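Local coordinates for catechol 2,3-dioxygenase (Rhodococcus sp., PDB 2WL9), which probably uses an active-site iron and dioxygen to open the ring of catechols beside its hydroxyls, as a type I extradiol dioxygenase of aromatic hydrocarbon breakdown, at residues R21-G26 with A255-W260; K107-D110 with N114-E117. All blocks are in the same frame, centred on the assembly; numbering follows the deposited sequence.

Contact 1 of 2, residues R21-G26 with A255-W260; sequences RDYAAG and ANPSGW
Y23, on helix 17-24, lays its ring against A255, N256 and P257, where strand 250-255 turns back into strand 261-266; two glyoxalase-family halves of the extradiol dioxygenase chain meet here. The turn is a type I beta turn from N256 to G259. CG of Y23 stands anti to the backbone N (chi1 177°), which carries the ring out from the helix to the A255-P257 segment. The path begins with Y23 CB, which touches the proline ring 3.8 Å from P257 CG. Next, the ring takes P257 CD over one face, 3.8 Å from the ring centroid and 19° off the normal, a CH-pi contact. Farther along the ring, N256 CA makes a second, more tilted CH-pi contact, while N256 CB packs against Y23 CE2 at 3.6 Å. CE1 and CZ come up to the carbonyl oxygen of A255, which lies oblique to the ring, and Y23 OH ends 3.1 Å from that same oxygen, A255 O. W262 meets the Y23 ring edge-to-face, and M28 and I235 also pack on this side chain.

The amide of N256 turns away from the tyrosine and serves its own loop. An Asx turn forms as N256 OD1 accepts from S258 N at 2.9 Å, and W260 N adds a weak bond to the same oxygen. S258 OG is hydrogen-bonded to W20 and D60, tying the turn to the first half again. At the other end of the amide, N256 ND2 sits 3.2 Å above the plane of the W260 indole, over its centre.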
loop_
_atom_site.group_PDB
_atom_site.type_symbol
_atom_site.label_atom_id
_atom_site.label_comp_id
_atom_site.label_asym_id
_atom_site.label_seq_id
_atom_site.Cartn_x
_atom_site.Cartn_y
_atom_site.Cartn_z
ATOM N N ARG C 21 15.673 41.569 0.673
ATOM C CA ARG C 21 14.453 41.282 -0.086
ATOM C C ARG C 21 14.824 40.702 -1.446
ATOM O O ARG C 21 14.367 39.619 -1.805
ATOM C CB ARG C 21 13.603 42.549 -0.256
ATOM C CG ARG C 21 13.094 43.118 1.064
ATOM C CD ARG C 21 12.253 44.365 0.869
ATOM N NE ARG C 21 11.006 44.070 0.168
ATOM C CZ ARG C 21 9.830 44.617 0.459
ATOM N NH1 ARG C 21 9.717 45.482 1.460
ATOM N NH2 ARG C 21 8.757 44.283 -0.239
ATOM N N ASP C 22 15.672 41.415 -2.186
ATOM C CA ASP C 22 16.142 40.963 -3.504
ATOM C C ASP C 22 16.708 39.546 -3.452
ATOM O O ASP C 22 16.465 38.735 -4.346
ATOM C CB ASP C 22 17.210 41.920 -4.052
ATOM C CG ASP C 22 16.626 43.222 -4.591
ATOM O OD1 ASP C 22 15.447 43.541 -4.320
ATOM O OD2 ASP C 22 17.372 43.939 -5.290
ATOM N N TYR C 23 17.443 39.255 -2.381
ATOM C CA TYR C 23 18.151 37.998 -2.227
ATOM C C TYR C 23 17.239 36.869 -1.754
ATOM O O TYR C 23 17.116 35.846 -2.431
ATOM C CB TYR C 23 19.315 38.199 -1.261
ATOM C CG TYR C 23 20.136 36.971 -0.933
ATOM C CD1 TYR C 23 21.235 36.619 -1.715
ATOM C CD2 TYR C 23 19.849 36.193 0.191
ATOM C CE1 TYR C 23 22.014 35.508 -1.401
ATOM C CE2 TYR C 23 20.628 35.080 0.514
ATOM C CZ TYR C 23 21.710 34.746 -0.287
ATOM O OH TYR C 23 22.488 33.645 0.023
ATOM N N ALA C 24 16.596 37.059 -0.603
ATOM C CA ALA C 24 15.805 35.991 0.013
ATOM C C ALA C 24 14.496 35.698 -0.724
ATOM O O ALA C 24 14.063 34.547 -0.781
ATOM C CB ALA C 24 15.538 36.303 1.471
ATOM N N ALA C 25 13.866 36.729 -1.279
ATOM C CA ALA C 25 12.648 36.522 -2.068
ATOM C C ALA C 25 12.955 36.312 -3.549
ATOM O O ALA C 25 12.524 35.318 -4.147
ATOM C CB ALA C 25 11.666 37.673 -1.868
ATOM N N GLY C 26 13.715 37.242 -4.130
ATOM C CA GLY C 26 13.980 37.254 -5.565
ATOM C C GLY C 26 14.794 36.085 -6.082
ATOM O O GLY C 26 14.615 35.644 -7.222
ATOM N N ALA C 255 27.235 33.380 -0.540
ATOM C CA ALA C 255 27.182 34.585 0.300
ATOM C C ALA C 255 25.792 35.204 0.356
ATOM O O ALA C 255 25.062 35.203 -0.632
ATOM C CB ALA C 255 28.186 35.623 -0.192
ATOM N N ASN C 256 25.437 35.743 1.516
ATOM C CA ASN C 256 24.225 36.552 1.644
ATOM C C ASN C 256 24.567 38.050 1.828
ATOM O O ASN C 256 25.745 38.404 1.899
ATOM C CB ASN C 256 23.291 35.992 2.735
ATOM C CG ASN C 256 23.900 36.022 4.128
ATOM O OD1 ASN C 256 24.517 37.004 4.546
ATOM N ND2 ASN C 256 23.698 34.943 4.868
ATOM N N PRO C 257 23.554 38.935 1.867
ATOM C CA PRO C 257 23.842 40.371 1.981
ATOM C C PRO C 257 24.528 40.792 3.278
ATOM O O PRO C 257 25.014 41.919 3.358
ATOM C CB PRO C 257 22.458 41.019 1.886
ATOM C CG PRO C 257 21.617 40.019 1.201
ATOM C CD PRO C 257 22.117 38.693 1.672
ATOM N N SER C 258 24.572 39.907 4.274
ATOM C CA SER C 258 25.208 40.225 5.556
ATOM C C SER C 258 26.641 39.691 5.675
ATOM O O SER C 258 27.280 39.853 6.709
ATOM C CB SER C 258 24.350 39.743 6.727
ATOM O OG SER C 258 23.180 40.539 6.860
ATOM N N GLY C 259 27.133 39.059 4.615
ATOM C CA GLY C 259 28.514 38.601 4.567
ATOM C C GLY C 259 28.749 37.220 5.148
ATOM O O GLY C 259 29.895 36.786 5.254
ATOM N N TRP C 260 27.674 36.539 5.549
ATOM C CA TRP C 260 27.763 35.122 5.923
ATOM C C TRP C 260 27.053 34.253 4.880
ATOM O O TRP C 260 26.681 34.757 3.815
ATOM C CB TRP C 260 27.298 34.855 7.373
ATOM C CG TRP C 260 25.937 35.376 7.763
ATOM C CD1 TRP C 260 25.612 36.661 8.098
ATOM C CD2 TRP C 260 24.738 34.608 7.924
ATOM N NE1 TRP C 260 24.277 36.746 8.419
ATOM C CE2 TRP C 260 23.718 35.500 8.322
ATOM C CE3 TRP C 260 24.422 33.252 7.752
ATOM C CZ2 TRP C 260 22.398 35.080 8.555
ATOM C CZ3 TRP C 260 23.110 32.838 7.983
ATOM C CH2 TRP C 260 22.119 33.751 8.380
#

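Contact 2 of 2, residues K107-D110 with N114-E117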
loop_
_atom_site.group_PDB
_atom_site.type_symbol
_atom_site.label_atom_id
_atom_site.label_comp_id
_atom_site.label_asym_id
_atom_site.label_seq_id
_atom_site.Cartn_x
_atom_site.Cartn_y
_atom_site.Cartn_z
ATOM N N LYS C 107 13.449 33.417 27.309
ATOM C CA LYS C 107 14.675 33.954 26.715
ATOM C C LYS C 107 15.895 33.674 27.591
ATOM O O LYS C 107 15.855 33.871 28.813
ATOM C CB LYS C 107 14.553 35.470 26.466
ATOM C CG LYS C 107 13.473 35.882 25.471
ATOM C CD LYS C 107 13.342 37.407 25.400
ATOM C CE LYS C 107 12.486 37.847 24.224
ATOM N NZ LYS C 107 12.102 39.283 24.312
ATOM N N LEU C 108 16.974 33.228 26.953
ATOM C CA LEU C 108 18.241 32.955 27.633
ATOM C C LEU C 108 19.415 33.043 26.653
ATOM O O LEU C 108 19.274 33.591 25.551
ATOM C CB LEU C 108 18.188 31.581 28.325
ATOM C CG LEU C 108 17.978 30.321 27.477
ATOM C CD1 LEU C 108 18.553 29.099 28.191
ATOM C CD2 LEU C 108 16.506 30.093 27.100
ATOM N N HIS C 109 20.570 32.510 27.048
ATOM C CA HIS C 109 21.726 32.424 26.158
ATOM C C HIS C 109 22.366 31.050 26.220
ATOM O O HIS C 109 22.410 30.426 27.277
ATOM C CB HIS C 109 22.770 33.482 26.513
ATOM C CG HIS C 109 22.321 34.880 26.249
ATOM N ND1 HIS C 109 21.467 35.556 27.091
ATOM C CD2 HIS C 109 22.592 35.725 25.228
ATOM C CE1 HIS C 109 21.236 36.761 26.604
ATOM N NE2 HIS C 109 21.908 36.888 25.474
ATOM N N ASP C 110 22.884 30.581 25.092
ATOM C CA ASP C 110 23.635 29.331 25.104
ATOM C C ASP C 110 25.043 29.603 25.660
ATOM O O ASP C 110 25.354 30.755 25.983
ATOM C CB ASP C 110 23.611 28.640 23.722
ATOM C CG ASP C 110 24.625 29.201 22.730
ATOM O OD1 ASP C 110 25.396 30.130 23.054
ATOM O OD2 ASP C 110 24.634 28.683 21.593
ATOM N N ASN C 114 25.179 32.953 22.432
ATOM C CA ASN C 114 24.157 33.168 21.405
ATOM C C ASN C 114 22.759 33.288 22.025
ATOM O O ASN C 114 22.316 32.375 22.728
ATOM C CB ASN C 114 24.191 32.048 20.360
ATOM C CG ASN C 114 25.573 31.837 19.770
ATOM O OD1 ASN C 114 26.166 30.764 19.916
ATOM N ND2 ASN C 114 26.099 32.858 19.108
ATOM N N PRO C 115 22.066 34.422 21.792
ATOM C CA PRO C 115 20.722 34.547 22.354
ATOM C C PRO C 115 19.808 33.428 21.874
ATOM O O PRO C 115 19.653 33.208 20.670
ATOM C CB PRO C 115 20.241 35.902 21.828
ATOM C CG PRO C 115 21.499 36.678 21.654
ATOM C CD PRO C 115 22.477 35.661 21.108
ATOM N N THR C 116 19.207 32.739 22.834
ATOM C CA THR C 116 18.458 31.526 22.574
ATOM C C THR C 116 17.054 31.673 23.140
ATOM O O THR C 116 16.887 32.070 24.286
ATOM C CB THR C 116 19.180 30.331 23.214
ATOM O OG1 THR C 116 20.484 30.216 22.637
ATOM C CG2 THR C 116 18.404 29.029 23.002
ATOM N N GLU C 117 16.046 31.348 22.333
ATOM C CA GLU C 117 14.654 31.453 22.784
ATOM C C GLU C 117 13.936 30.119 22.664
ATOM O O GLU C 117 14.198 29.352 21.737
ATOM C CB GLU C 117 13.910 32.536 22.005
ATOM C CG GLU C 117 14.702 33.839 21.877
ATOM C CD GLU C 117 13.866 35.018 21.406
ATOM O OE1 GLU C 117 12.811 34.802 20.778
ATOM O OE2 GLU C 117 14.273 36.173 21.670
#
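L108 and T116 exchange both of their backbone hydrogen bonds. T116 N gives the nearly straight one (175° at the hydrogen) to L108 O at 2.8 Å; in return L108 N reaches T116 O, 2.9 Å away. One residue pair beyond H109 and P115, D110 N donates to N114 O at 3.0 Å. That carbonyl has a second donor: T116 OG1 bonds to N114 O at 2.8 Å from the opposite face of its plane. The threonine hydroxyl is directed there by chi1 of -61°, with OG1 beside its own backbone N. N114 N is satisfied in turn by the D110 carboxylate, whose OD1 lies 2.9 Å away and is met from above the carboxylate plane.

All this closes a beta hairpin, the antiparallel pair of strands 104-109 and 115-120, within the first glyoxalase-family half of the chain. Strand 61-68 borders it beyond 115-120, where I65 and W67 form backbone hydrogen bonds with P115 and E117. On one face of the hairpin K107 and E117 run side by side. K107 CE comes to 3.5 Å from E117 OE2, but the lysine NZ stays 4.6 Å from that oxygen, a distance at which the opposite charges may still attract weakly. The glutamate's firm partners are R100, in a salt bridge with OE2, and the hydroxyl of Y9, bonded to OE1. Further along this face the imidazole of H109 crosses the P115 ring, H109 NE2 lying 3.8 Å from P115 CG. L108 and T116 are on the other face, where they touch F163 and Y164 of helix 157-167 respectively, and the Y164 hydroxyl is hydrogen-bonded to D110 OD2.

Contact 1 and contact 2 are both largely buried, with centres 24 Å apart and nearest atoms about 11 Å apart, so neither touches the other. They share no strand or helix. Contact 1 is long-range, bringing together residues from the two halves of the chain through one aromatic ring packed on a turn, with no clear hydrogen bond between its segments. Contact 2 is local, a hairpin stitched by backbone hydrogen bonds and a carboxylate, and it lies in sequence inside the loop that contact 1 closes. Its own neighbours in helix 157-167 and strand 149-152 nevertheless make it a second meeting place of the halves. H109 is the exposed residue of contact 2, whereas P257 of contact 1 is only partly exposed.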